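Local coordinates for protein 3,4-dihydroxy-2-butanone 4-phosphate synthase (Candida albicans, PDB 1TKS) that catalyses the conversion of D-ribulose 5-phosphate to formate and 3,4-dihydroxy-2-butanone 4-phosphate, a step of riboflavin biosynthesis, at residues Asp25-Glu30 and Ile192-Gln197; Glu30-Leu35 and Met175-Asp180; Leu50-Ser55 and Val168-Gly173. One frame throughout, in Å; residues are numbered along the deposited sequence.

In the fold
Centred about 15 to 16 Å from the chain centre, all three contacts are partly buried: N194, I195, G33, M176, S54 and V168 form the inner sides, while exposed E27, E30 and R177 lie outward in contacts 1 and 2. Contacts 1 and 2 share E30, have centres about 9 Å apart and reach the same mixed sheet. Contact 1 joins a loop to strand end 192-194 and the helix start through a helix cap and water; contact 2 uses one backbone hydrogen bond, CA-H...O contacts and an arginine. Contact 3 (centre about 20 Å from contact 1's) puts a salt bridge at the dimer interface. R169 and D180 link contacts 2 and 3, which both touch the second subunit.

Contact 1: Asp25-Glu30 and Ile192-Gln197; sequences DDEDRE and IININQ
With CG held between its backbone N and carbonyl carbon (chi1 65°), the amide of N194 lies against the backbone of D26 and turns its oxygen back to its own chain. D26 has a similar first torsion, which turns its carboxylate to its own loop, where OD2 takes the N-H of D28 at 3.0 Å. D26 CB lies 3.8 Å from N196 OD1. N194 CB packs on D26 O at 3.4 Å, while N194 OD1 accepts from Q197 N at 2.7 Å, the donor standing 38° above the carbonyl plane. This is the N-cap bond of helix 195-203, made by the last residue of strand 191-194. The loop contributes a second link to the same helix start: N196 N donates to D25 O over 3.1 Å, with an N-H...O angle of 150°.

Two waters extend the grip. One lies between D25 O and N196 OD1; the other donates to E27 OE2 at 2.5 Å and accepts from N194 ND2, spanning a carboxylate and an amide. Within the loop, D28 OD2 takes the N-H of E30, so that D26 and D28 give two successive Asx turns. These turns lie in the backbone just before E30, which probably binds both magnesium ions.

D25 OD1 approaches I195 CD1 at 3.8 Å, the two side chains running the same way, but its polar partner is H145 NE2. D25 may thereby help to orient H145, which probably binds magnesium. I195 also touches H145 and A148 of helix 145-155, and I193 reaches L152 there. On the sheet side, strand 191-194 pairs with strand 21-24, and the loop 25-30 leaves that strand to cross the beginning of helix 195-203.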
ATOM      1  N   ASP B  25      19.955   4.454  -4.767  1.00  9.68           N
ATOM      2  CA  ASP B  25      20.247   5.063  -6.066  1.00 10.76           C
ATOM      3  C   ASP B  25      21.745   5.039  -6.338  1.00 10.03           C
ATOM      4  O   ASP B  25      22.184   4.667  -7.426  1.00 10.32           O
ATOM      5  CB  ASP B  25      19.772   6.515  -6.109  1.00 11.13           C
ATOM      6  CG  ASP B  25      18.280   6.633  -6.288  1.00 13.12           C
ATOM      7  OD1 ASP B  25      17.692   5.757  -6.951  1.00 14.43           O
ATOM      8  OD2 ASP B  25      17.698   7.615  -5.782  1.00 16.10           O
ATOM      9  N   ASP B  26      22.525   5.473  -5.355  1.00  8.78           N
ATOM     10  CA  ASP B  26      23.976   5.474  -5.474  1.00  8.33           C
ATOM     11  C   ASP B  26      24.593   5.361  -4.086  1.00  8.70           C
ATOM     12  O   ASP B  26      23.960   4.827  -3.177  1.00 10.57           O
ATOM     13  CB  ASP B  26      24.479   6.719  -6.232  1.00  9.88           C
ATOM     14  CG  ASP B  26      24.004   8.037  -5.633  1.00  9.94           C
ATOM     15  OD1 ASP B  26      23.966   9.022  -6.399  1.00 10.25           O
ATOM     16  OD2 ASP B  26      23.689   8.102  -4.431  1.00  8.78           O
ATOM     17  N   GLU B  27      25.817   5.841  -3.912  1.00  9.22           N
ATOM     18  CA  GLU B  27      26.469   5.722  -2.615  1.00  9.12           C
ATOM     19  C   GLU B  27      26.117   6.784  -1.575  1.00  8.71           C
ATOM     20  O   GLU B  27      26.523   6.666  -0.422  1.00  9.56           O
ATOM     21  CB  GLU B  27      27.992   5.698  -2.796  1.00 11.46           C
ATOM     22  CG  GLU B  27      28.503   4.641  -3.763  1.00 13.74           C
ATOM     23  CD  GLU B  27      30.002   4.435  -3.658  1.00 17.94           C
ATOM     24  OE1 GLU B  27      30.697   5.343  -3.154  1.00 19.11           O
ATOM     25  OE2 GLU B  27      30.496   3.370  -4.088  1.00 19.52           O
ATOM     26  N   ASP B  28      25.357   7.805  -1.960  1.00  9.47           N
ATOM     27  CA  ASP B  28      25.021   8.887  -1.029  1.00  9.88           C
ATOM     28  C   ASP B  28      24.341   8.449   0.265  1.00 10.67           C
ATOM     29  O   ASP B  28      23.387   7.674   0.249  1.00  8.83           O
ATOM     30  CB  ASP B  28      24.154   9.946  -1.713  1.00  9.50           C
ATOM     31  CG  ASP B  28      24.234  11.287  -1.015  1.00 12.34           C
ATOM     32  OD1 ASP B  28      25.268  11.977  -1.171  1.00 11.96           O
ATOM     33  OD2 ASP B  28      23.277  11.647  -0.300  1.00 15.56           O
ATOM     34  N   ARG B  29      24.833   8.967   1.385  1.00 11.54           N
ATOM     35  CA  ARG B  29      24.282   8.623   2.688  1.00 11.96           C
ATOM     36  C   ARG B  29      22.812   8.989   2.853  1.00 11.11           C
ATOM     37  O   ARG B  29      22.105   8.361   3.638  1.00 11.23           O
ATOM     38  CB  ARG B  29      25.083   9.302   3.804  1.00 15.82           C
ATOM     39  CG  ARG B  29      26.540   8.895   3.887  1.00 21.71           C
ATOM     40  CD  ARG B  29      26.701   7.498   4.456  1.00 26.71           C
ATOM     41  NE  ARG B  29      28.105   7.171   4.698  1.00 31.00           N
ATOM     42  CZ  ARG B  29      28.523   6.034   5.244  1.00 32.14           C
ATOM     43  NH1 ARG B  29      29.819   5.821   5.430  1.00 34.52           N
ATOM     44  NH2 ARG B  29      27.642   5.112   5.610  1.00 32.11           N
ATOM     45  N   GLU B  30      22.343   9.992   2.118  1.00 11.05           N
ATOM     46  CA  GLU B  30      20.950  10.413   2.252  1.00 10.58           C
ATOM     47  C   GLU B  30      19.945   9.617   1.430  1.00 10.64           C
ATOM     48  O   GLU B  30      18.742   9.830   1.550  1.00 10.69           O
ATOM     49  CB  GLU B  30      20.814  11.901   1.931  1.00 11.10           C
ATOM     50  CG  GLU B  30      21.572  12.794   2.901  1.00 13.33           C
ATOM     51  CD  GLU B  30      21.154  14.248   2.813  1.00 14.67           C
ATOM     52  OE1 GLU B  30      21.487  14.911   1.812  1.00 13.80           O
ATOM     53  OE2 GLU B  30      20.481  14.721   3.749  1.00 17.14           O
ATOM     54  N   ILE B 192      23.265  -5.294   0.123  1.00  9.51           N
ATOM     55  CA  ILE B 192      22.904  -3.958  -0.345  1.00  9.11           C
ATOM     56  C   ILE B 192      23.686  -3.578  -1.596  1.00  9.99           C
ATOM     57  O   ILE B 192      24.884  -3.836  -1.685  1.00 10.56           O
ATOM     58  CB  ILE B 192      23.206  -2.903   0.745  1.00 10.41           C
ATOM     59  CG1 ILE B 192      22.555  -3.321   2.065  1.00 11.00           C
ATOM     60  CG2 ILE B 192      22.714  -1.527   0.300  1.00 11.63           C
ATOM     61  CD1 ILE B 192      22.968  -2.464   3.237  1.00 13.45           C
ATOM     62  N   ILE B 193      23.003  -2.977  -2.563  1.00  9.16           N
ATOM     63  CA  ILE B 193      23.646  -2.531  -3.799  1.00  8.62           C
ATOM     64  C   ILE B 193      23.070  -1.167  -4.164  1.00  8.69           C
ATOM     65  O   ILE B 193      22.135  -0.692  -3.520  1.00  8.61           O
ATOM     66  CB  ILE B 193      23.360  -3.484  -4.998  1.00  8.16           C
ATOM     67  CG1 ILE B 193      21.850  -3.606  -5.229  1.00  8.73           C
ATOM     68  CG2 ILE B 193      23.966  -4.857  -4.745  1.00  7.51           C
ATOM     69  CD1 ILE B 193      21.482  -4.194  -6.581  1.00 11.68           C
ATOM     70  N   ASN B 194      23.634  -0.524  -5.178  1.00  8.19           N
ATOM     71  CA  ASN B 194      23.086   0.744  -5.629  1.00  8.70           C
ATOM     72  C   ASN B 194      23.011   0.726  -7.152  1.00  9.66           C
ATOM     73  O   ASN B 194      23.739  -0.023  -7.810  1.00  8.75           O
ATOM     74  CB  ASN B 194      23.879   1.947  -5.070  1.00 10.19           C
ATOM     75  CG  ASN B 194      25.305   2.029  -5.579  1.00  9.85           C
ATOM     76  OD1 ASN B 194      25.549   2.435  -6.714  1.00 10.89           O
ATOM     77  ND2 ASN B 194      26.259   1.654  -4.731  1.00  9.38           N
ATOM     78  N   ILE B 195      22.099   1.519  -7.705  1.00  9.70           N
ATOM     79  CA  ILE B 195      21.888   1.556  -9.149  1.00 11.09           C
ATOM     80  C   ILE B 195      23.094   2.010  -9.944  1.00 12.25           C
ATOM     81  O   ILE B 195      23.361   1.481 -11.018  1.00 11.38           O
ATOM     82  CB  ILE B 195      20.676   2.436  -9.500  1.00 10.77           C
ATOM     83  CG1 ILE B 195      19.415   1.815  -8.892  1.00 11.60           C
ATOM     84  CG2 ILE B 195      20.541   2.572 -11.014  1.00 11.58           C
ATOM     85  CD1 ILE B 195      18.162   2.656  -9.050  1.00 10.97           C
ATOM     86  N   ASN B 196      23.817   2.998  -9.429  1.00 13.20           N
ATOM     87  CA  ASN B 196      25.005   3.481 -10.114  1.00 13.91           C
ATOM     88  C   ASN B 196      25.961   2.310 -10.284  1.00 14.18           C
ATOM     89  O   ASN B 196      26.558   2.110 -11.343  1.00 12.65           O
ATOM     90  CB  ASN B 196      25.677   4.577  -9.292  1.00 18.56           C
ATOM     91  CG  ASN B 196      25.526   5.939  -9.916  1.00 23.68           C
ATOM     92  OD1 ASN B 196      24.423   6.479 -10.006  1.00 27.06           O
ATOM     93  ND2 ASN B 196      26.639   6.505 -10.364  1.00 27.75           N
ATOM     94  N   GLN B 197      26.093   1.538  -9.215  1.00 13.60           N
ATOM     95  CA  GLN B 197      26.958   0.371  -9.186  1.00 14.53           C
ATOM     96  C   GLN B 197      26.500  -0.645 -10.232  1.00 13.28           C
ATOM     97  O   GLN B 197      27.316  -1.266 -10.914  1.00 15.36           O
ATOM     98  CB  GLN B 197      26.904  -0.243  -7.786  1.00 14.56           C
ATOM     99  CG  GLN B 197      27.884  -1.358  -7.536  1.00 12.62           C
ATOM    100  CD  GLN B 197      27.527  -2.170  -6.303  1.00 11.58           C
ATOM    101  OE1 GLN B 197      28.311  -3.006  -5.853  1.00 13.38           O
ATOM    102  NE2 GLN B 197      26.337  -1.937  -5.757  1.00  8.21           N
TER
HETATM  103  O   HOH W   1      21.858   6.001 -10.117  1.00 28.25           O
HETATM  104  O   HOH W   2      29.216   1.568  -5.323  1.00 18.23           O

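Contact 2: Glu30-Leu35 and Met175-Asp180; sequences ENEGDL and MMRLDD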
ATOM      1  N   GLU B  30      22.343   9.992   2.118  1.00 11.05           N
ATOM      2  CA  GLU B  30      20.950  10.413   2.252  1.00 10.58           C
ATOM      3  C   GLU B  30      19.945   9.617   1.430  1.00 10.64           C
ATOM      4  O   GLU B  30      18.742   9.830   1.550  1.00 10.69           O
ATOM      5  CB  GLU B  30      20.814  11.901   1.931  1.00 11.10           C
ATOM      6  CG  GLU B  30      21.572  12.794   2.901  1.00 13.33           C
ATOM      7  CD  GLU B  30      21.154  14.248   2.813  1.00 14.67           C
ATOM      8  OE1 GLU B  30      21.487  14.911   1.812  1.00 13.80           O
ATOM      9  OE2 GLU B  30      20.481  14.721   3.749  1.00 17.14           O
ATOM     10  N   ASN B  31      20.431   8.699   0.601  1.00  9.24           N
ATOM     11  CA  ASN B  31      19.534   7.883  -0.212  1.00  9.89           C
ATOM     12  C   ASN B  31      18.618   7.044   0.671  1.00 10.44           C
ATOM     13  O   ASN B  31      19.018   6.598   1.747  1.00 10.04           O
ATOM     14  CB  ASN B  31      20.331   6.929  -1.104  1.00  9.89           C
ATOM     15  CG  ASN B  31      21.010   7.626  -2.264  1.00 11.08           C
ATOM     16  OD1 ASN B  31      22.007   7.131  -2.795  1.00 11.96           O
ATOM     17  ND2 ASN B  31      20.468   8.765  -2.680  1.00 11.88           N
ATOM     18  N   GLU B  32      17.395   6.822   0.199  1.00 10.56           N
ATOM     19  CA  GLU B  32      16.426   6.001   0.919  1.00 11.62           C
ATOM     20  C   GLU B  32      16.436   4.630   0.238  1.00 11.04           C
ATOM     21  O   GLU B  32      16.464   4.541  -0.992  1.00 11.47           O
ATOM     22  CB  GLU B  32      15.033   6.628   0.846  1.00 13.73           C
ATOM     23  CG  GLU B  32      15.007   8.110   1.205  1.00 16.98           C
ATOM     24  CD  GLU B  32      13.601   8.640   1.369  1.00 17.02           C
ATOM     25  OE1 GLU B  32      12.721   8.241   0.577  1.00 21.03           O
ATOM     26  OE2 GLU B  32      13.381   9.461   2.285  1.00 18.87           O
ATOM     27  N   GLY B  33      16.411   3.567   1.039  1.00  9.67           N
ATOM     28  CA  GLY B  33      16.474   2.224   0.485  1.00  9.07           C
ATOM     29  C   GLY B  33      15.174   1.470   0.261  1.00  8.67           C
ATOM     30  O   GLY B  33      14.220   1.585   1.032  1.00  9.32           O
ATOM     31  N   ASP B  34      15.148   0.685  -0.813  1.00  9.37           N
ATOM     32  CA  ASP B  34      13.984  -0.122  -1.152  1.00  9.56           C
ATOM     33  C   ASP B  34      14.360  -1.592  -1.172  1.00  9.79           C
ATOM     34  O   ASP B  34      15.481  -1.951  -1.537  1.00 10.29           O
ATOM     35  CB  ASP B  34      13.436   0.244  -2.540  1.00 11.26           C
ATOM     36  CG  ASP B  34      12.694   1.573  -2.563  1.00 13.81           C
ATOM     37  OD1 ASP B  34      12.395   2.127  -1.489  1.00 17.47           O
ATOM     38  OD2 ASP B  34      12.400   2.055  -3.677  1.00 19.81           O
ATOM     39  N   LEU B  35      13.422  -2.440  -0.768  1.00  7.91           N
ATOM     40  CA  LEU B  35      13.644  -3.880  -0.805  1.00  8.30           C
ATOM     41  C   LEU B  35      13.146  -4.344  -2.170  1.00  8.40           C
ATOM     42  O   LEU B  35      12.064  -3.947  -2.606  1.00  9.10           O
ATOM     43  CB  LEU B  35      12.844  -4.577   0.295  1.00  9.03           C
ATOM     44  CG  LEU B  35      13.481  -4.531   1.682  1.00 10.50           C
ATOM     45  CD1 LEU B  35      12.508  -5.087   2.703  1.00 10.59           C
ATOM     46  CD2 LEU B  35      14.777  -5.336   1.669  1.00  9.09           C
ATOM     47  N   MET B 175      11.365   6.952   6.195  1.00  9.28           N
ATOM     48  CA  MET B 175      12.041   6.058   5.261  1.00 10.47           C
ATOM     49  C   MET B 175      13.481   5.845   5.713  1.00 10.38           C
ATOM     50  O   MET B 175      14.127   6.764   6.224  1.00 10.67           O
ATOM     51  CB  MET B 175      12.006   6.637   3.842  1.00  8.88           C
ATOM     52  CG  MET B 175      10.801   6.193   3.004  1.00 11.77           C
ATOM     53  SD  MET B 175       9.173   6.562   3.725  1.00 12.59           S
ATOM     54  CE  MET B 175       8.119   5.359   2.819  1.00 12.10           C
ATOM     55  N   MET B 176      13.975   4.626   5.537  1.00  9.15           N
ATOM     56  CA  MET B 176      15.331   4.304   5.944  1.00 10.08           C
ATOM     57  C   MET B 176      16.385   4.876   5.017  1.00 10.57           C
ATOM     58  O   MET B 176      16.368   4.624   3.810  1.00 10.39           O
ATOM     59  CB  MET B 176      15.532   2.789   6.035  1.00  9.80           C
ATOM     60  CG  MET B 176      14.799   2.124   7.177  1.00 12.28           C
ATOM     61  SD  MET B 176      15.411   0.456   7.444  1.00 10.04           S
ATOM     62  CE  MET B 176      13.963  -0.315   8.125  1.00 16.03           C
ATOM     63  N   ARG B 177      17.302   5.644   5.602  1.00 10.69           N
ATOM     64  CA  ARG B 177      18.425   6.246   4.882  1.00 11.69           C
ATOM     65  C   ARG B 177      19.509   5.172   4.827  1.00 10.28           C
ATOM     66  O   ARG B 177      19.318   4.083   5.364  1.00  8.72           O
ATOM     67  CB  ARG B 177      18.944   7.458   5.652  1.00 14.00           C
ATOM     68  CG  ARG B 177      17.893   8.506   5.951  1.00 21.04           C
ATOM     69  CD  ARG B 177      17.518   9.263   4.691  1.00 19.90           C
ATOM     70  NE  ARG B 177      16.494  10.279   4.934  1.00 22.03           N
ATOM     71  CZ  ARG B 177      16.090  11.163   4.026  1.00 22.61           C
ATOM     72  NH1 ARG B 177      15.148  12.045   4.326  1.00 23.37           N
ATOM     73  NH2 ARG B 177      16.632  11.172   2.816  1.00 22.30           N
ATOM     74  N   LEU B 178      20.655   5.482   4.222  1.00 10.27           N
ATOM     75  CA  LEU B 178      21.729   4.497   4.095  1.00  9.98           C
ATOM     76  C   LEU B 178      22.145   3.850   5.410  1.00 10.23           C
ATOM     77  O   LEU B 178      22.227   2.622   5.503  1.00  8.66           O
ATOM     78  CB  LEU B 178      22.966   5.106   3.422  1.00 10.60           C
ATOM     79  CG  LEU B 178      24.111   4.110   3.148  1.00 11.36           C
ATOM     80  CD1 LEU B 178      23.639   3.052   2.147  1.00 10.65           C
ATOM     81  CD2 LEU B 178      25.334   4.846   2.606  1.00 10.21           C
ATOM     82  N   ASP B 179      22.410   4.659   6.429  1.00 10.18           N
ATOM     83  CA  ASP B 179      22.831   4.104   7.704  1.00 10.83           C
ATOM     84  C   ASP B 179      21.838   3.090   8.247  1.00 10.07           C
ATOM     85  O   ASP B 179      22.222   2.006   8.684  1.00  9.78           O
ATOM     86  CB  ASP B 179      23.071   5.218   8.723  1.00 12.72           C
ATOM     87  CG  ASP B 179      24.414   5.897   8.531  1.00 17.32           C
ATOM     88  OD1 ASP B 179      25.156   5.484   7.619  1.00 20.04           O
ATOM     89  OD2 ASP B 179      24.731   6.834   9.292  1.00 18.65           O
ATOM     90  N   ASP B 180      20.557   3.430   8.211  1.00 10.01           N
ATOM     91  CA  ASP B 180      19.549   2.508   8.708  1.00  9.86           C
ATOM     92  C   ASP B 180      19.444   1.280   7.804  1.00  9.91           C
ATOM     93  O   ASP B 180      19.141   0.186   8.277  1.00 10.18           O
ATOM     94  CB  ASP B 180      18.197   3.212   8.829  1.00 11.70           C
ATOM     95  CG  ASP B 180      18.085   4.045  10.100  1.00 12.00           C
ATOM     96  OD1 ASP B 180      17.136   4.846  10.215  1.00 14.19           O
ATOM     97  OD2 ASP B 180      18.946   3.890  10.994  1.00 15.08           O
TER
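G33 and M176, both buried, hold the close-packed end of this contact: G33 N donates to M176 O at 3.0 Å, the C=O...N angle of 171° putting the donor almost in line with the carbonyl. The same oxygen lies 3.2 Å from E32 CA, and N31 O reciprocates at 3.2 Å from R177 CA, two CA-H...O contacts that bring the backbones together without intervening side chains. Here the chain entering strand 34-38 of the mixed sheet meets the approach to helix 178-188, with R177 at the N-cap position. D34, the first residue of that strand, probably binds D-ribulose 5-phosphate, and its OD2 is bonded to H145.

E30 and R177, by contrast, are exposed, and their end faces solvent. R177 bends at chi2 (-73°), which carries its guanidinium back to E30, where NH2 donates to E30 O at 2.8 Å, within both the carbonyl and guanidinium planes. E32 OE2 sits over the guanidinium face, 3.7 Å from R177 NH2, a long salt bridge of charge alone because no N-H points at it. Its carboxylate also rests on buried M175 CB, and E32 and M175 pack against T99 and I101 of the second subunit.

Contact 3: Leu50-Ser55 and Val168-Gly173; sequences LVRYSS and VRDEDG
D170 OD1 receives R52 NH1 at 2.8 Å, with an N-H...O angle of 165°, in the shortest polar bond across this contact. The oxygen lies close to the guanidinium plane, at its edge, but the donor meets it 38° above the carboxylate plane; the planes of the two flat groups are strongly inclined. R52 reaches this position with CG trans to the backbone N (chi1 166°) and a bend at chi2, which sends the guanidinium off the end of helix 44-52 toward the loop. The Y53 ring lies along it, with CE2 3.5 Å above the guanidinium plane and offset toward its rim, while R52 CG sits over the centre of the ring. Y53 therefore flanks the arginine chain, and D170 OD2 comes to the ring edge, 4.0 Å from Y53 CE2.

A backbone bond holds the inner end: V168 N donates to Y53 O at 3.0 Å, nearly straight. V168 then places its two methyl groups against the turn, CG2 on S54 O at 3.5 Å and CG1 on S55 N at 3.8 Å. S54 OG in turn donates to L50 O, tying the turn back to the last helical residues. S55 OG is bonded to E166 OE2.

Within loop 168-173, R169 NE bonds D172 OD1 on its syn side, and E171 OE2 adds a longer charge contact over the guanidinium face; R169 also pairs with D180. R52 of each subunit makes a long, weak ion pair with D170 of the other, while R106 of the second subunit donates to S55 O. The C-terminus of helix 44-52 is thus joined to the loop between strand 162-166 and helix 178-188 at the subunit interface, where R52 and D170 of both chains gather.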
ATOM      1  N   LEU B  50       8.196  -8.242   3.564  1.00  6.51           N
ATOM      2  CA  LEU B  50       8.247  -6.997   2.805  1.00  6.89           C
ATOM      3  C   LEU B  50       7.259  -5.973   3.363  1.00  7.53           C
ATOM      4  O   LEU B  50       7.617  -4.822   3.588  1.00  8.30           O
ATOM      5  CB  LEU B  50       7.943  -7.272   1.321  1.00  6.99           C
ATOM      6  CG  LEU B  50       7.966  -6.051   0.393  1.00  8.06           C
ATOM      7  CD1 LEU B  50       9.331  -5.361   0.471  1.00  8.04           C
ATOM      8  CD2 LEU B  50       7.680  -6.484  -1.035  1.00  8.95           C
ATOM      9  N   VAL B  51       6.017  -6.396   3.584  1.00  7.06           N
ATOM     10  CA  VAL B  51       4.991  -5.501   4.117  1.00  6.91           C
ATOM     11  C   VAL B  51       5.337  -5.024   5.529  1.00  7.69           C
ATOM     12  O   VAL B  51       5.213  -3.841   5.839  1.00  9.26           O
ATOM     13  CB  VAL B  51       3.602  -6.189   4.132  1.00  7.10           C
ATOM     14  CG1 VAL B  51       2.588  -5.332   4.875  1.00  7.20           C
ATOM     15  CG2 VAL B  51       3.129  -6.410   2.702  1.00  8.46           C
ATOM     16  N   ARG B  52       5.788  -5.943   6.374  1.00  8.08           N
ATOM     17  CA  ARG B  52       6.129  -5.617   7.755  1.00  7.92           C
ATOM     18  C   ARG B  52       7.127  -4.475   7.930  1.00  8.72           C
ATOM     19  O   ARG B  52       6.984  -3.657   8.841  1.00  9.61           O
ATOM     20  CB  ARG B  52       6.664  -6.867   8.462  1.00  8.78           C
ATOM     21  CG  ARG B  52       7.361  -6.596   9.787  1.00  8.66           C
ATOM     22  CD  ARG B  52       6.403  -6.184  10.892  1.00  9.28           C
ATOM     23  NE  ARG B  52       7.143  -5.913  12.121  1.00 10.86           N
ATOM     24  CZ  ARG B  52       7.836  -4.801  12.343  1.00 11.04           C
ATOM     25  NH1 ARG B  52       7.873  -3.847  11.423  1.00 11.80           N
ATOM     26  NH2 ARG B  52       8.515  -4.652  13.472  1.00 11.66           N
ATOM     27  N   TYR B  53       8.123  -4.411   7.053  1.00  8.61           N
ATOM     28  CA  TYR B  53       9.164  -3.397   7.168  1.00  8.93           C
ATOM     29  C   TYR B  53       9.134  -2.298   6.117  1.00  8.14           C
ATOM     30  O   TYR B  53      10.083  -1.527   5.996  1.00  7.30           O
ATOM     31  CB  TYR B  53      10.531  -4.086   7.156  1.00  9.94           C
ATOM     32  CG  TYR B  53      10.727  -5.034   8.319  1.00  9.25           C
ATOM     33  CD1 TYR B  53      10.747  -6.420   8.136  1.00 10.98           C
ATOM     34  CD2 TYR B  53      10.862  -4.540   9.614  1.00 11.23           C
ATOM     35  CE1 TYR B  53      10.898  -7.288   9.226  1.00 11.51           C
ATOM     36  CE2 TYR B  53      11.011  -5.392  10.699  1.00 11.44           C
ATOM     37  CZ  TYR B  53      11.028  -6.759  10.503  1.00 12.50           C
ATOM     38  OH  TYR B  53      11.176  -7.592  11.594  1.00 15.47           O
ATOM     39  N   SER B  54       8.036  -2.210   5.376  1.00  8.90           N
ATOM     40  CA  SER B  54       7.931  -1.205   4.325  1.00  8.66           C
ATOM     41  C   SER B  54       6.666  -0.370   4.408  1.00  8.88           C
ATOM     42  O   SER B  54       5.867  -0.514   5.333  1.00  8.42           O
ATOM     43  CB  SER B  54       7.972  -1.884   2.960  1.00  8.38           C
ATOM     44  OG  SER B  54       6.714  -2.480   2.689  1.00  8.97           O
ATOM     45  N   SER B  55       6.488   0.493   3.412  1.00  7.83           N
ATOM     46  CA  SER B  55       5.320   1.360   3.332  1.00  7.92           C
ATOM     47  C   SER B  55       4.063   0.565   3.034  1.00  7.49           C
ATOM     48  O   SER B  55       2.961   1.075   3.203  1.00  6.73           O
ATOM     49  CB  SER B  55       5.498   2.394   2.219  1.00  8.35           C
ATOM     50  OG  SER B  55       5.236   1.796   0.953  1.00  7.99           O
ATOM     51  N   VAL B 168      10.854   1.343   5.828  1.00  9.08           N
ATOM     52  CA  VAL B 168      10.453   2.390   6.767  1.00 10.67           C
ATOM     53  C   VAL B 168      10.836   2.018   8.196  1.00 10.24           C
ATOM     54  O   VAL B 168      10.768   0.849   8.594  1.00 10.44           O
ATOM     55  CB  VAL B 168       8.924   2.670   6.717  1.00 10.82           C
ATOM     56  CG1 VAL B 168       8.509   3.074   5.309  1.00  9.89           C
ATOM     57  CG2 VAL B 168       8.142   1.454   7.183  1.00 12.68           C
ATOM     58  N   ARG B 169      11.248   3.026   8.959  1.00 10.86           N
ATOM     59  CA  ARG B 169      11.656   2.844  10.351  1.00 11.30           C
ATOM     60  C   ARG B 169      10.453   2.567  11.241  1.00 11.52           C
ATOM     61  O   ARG B 169       9.411   3.205  11.107  1.00 11.57           O
ATOM     62  CB  ARG B 169      12.360   4.101  10.864  1.00 12.06           C
ATOM     63  CG  ARG B 169      13.718   4.381  10.242  1.00 13.52           C
ATOM     64  CD  ARG B 169      14.066   5.860  10.361  1.00 14.57           C
ATOM     65  NE  ARG B 169      13.924   6.365  11.725  1.00 15.91           N
ATOM     66  CZ  ARG B 169      14.747   6.068  12.727  1.00 17.25           C
ATOM     67  NH1 ARG B 169      14.534   6.570  13.936  1.00 17.70           N
ATOM     68  NH2 ARG B 169      15.785   5.270  12.520  1.00 18.13           N
ATOM     69  N   ASP B 170      10.600   1.626  12.166  1.00 12.49           N
ATOM     70  CA  ASP B 170       9.506   1.306  13.072  1.00 13.29           C
ATOM     71  C   ASP B 170       9.313   2.380  14.140  1.00 14.30           C
ATOM     72  O   ASP B 170       8.212   2.550  14.663  1.00 14.61           O
ATOM     73  CB  ASP B 170       9.755  -0.045  13.746  1.00 15.81           C
ATOM     74  CG  ASP B 170       9.826  -1.185  12.750  1.00 18.37           C
ATOM     75  OD1 ASP B 170       8.897  -1.314  11.935  1.00 20.62           O
ATOM     76  OD2 ASP B 170      10.817  -1.937  12.775  1.00 26.28           O
ATOM     77  N   GLU B 171      10.376   3.113  14.449  1.00 13.99           N
ATOM     78  CA  GLU B 171      10.308   4.151  15.471  1.00 15.02           C
ATOM     79  C   GLU B 171       9.386   5.317  15.135  1.00 15.07           C
ATOM     80  O   GLU B 171       8.616   5.773  15.981  1.00 16.69           O
ATOM     81  CB  GLU B 171      11.702   4.725  15.767  1.00 15.88           C
ATOM     82  CG  GLU B 171      12.685   3.770  16.439  1.00 17.50           C
ATOM     83  CD  GLU B 171      13.418   2.871  15.460  1.00 19.66           C
ATOM     84  OE1 GLU B 171      14.330   2.135  15.905  1.00 21.13           O
ATOM     85  OE2 GLU B 171      13.089   2.895  14.253  1.00 17.78           O
ATOM     86  N   ASP B 172       9.458   5.791  13.895  1.00 13.28           N
ATOM     87  CA  ASP B 172       8.677   6.951  13.499  1.00 12.07           C
ATOM     88  C   ASP B 172       8.085   6.930  12.100  1.00 10.88           C
ATOM     89  O   ASP B 172       7.522   7.930  11.657  1.00 10.39           O
ATOM     90  CB  ASP B 172       9.541   8.204  13.643  1.00 13.40           C
ATOM     91  CG  ASP B 172      10.925   8.032  13.028  1.00 13.80           C
ATOM     92  OD1 ASP B 172      11.085   7.187  12.119  1.00 12.84           O
ATOM     93  OD2 ASP B 172      11.852   8.754  13.447  1.00 16.09           O
ATOM     94  N   GLY B 173       8.234   5.812  11.403  1.00 10.16           N
ATOM     95  CA  GLY B 173       7.686   5.702  10.064  1.00 11.05           C
ATOM     96  C   GLY B 173       8.474   6.427   8.988  1.00 10.51           C
ATOM     97  O   GLY B 173       8.017   6.533   7.849  1.00 10.05           O
TER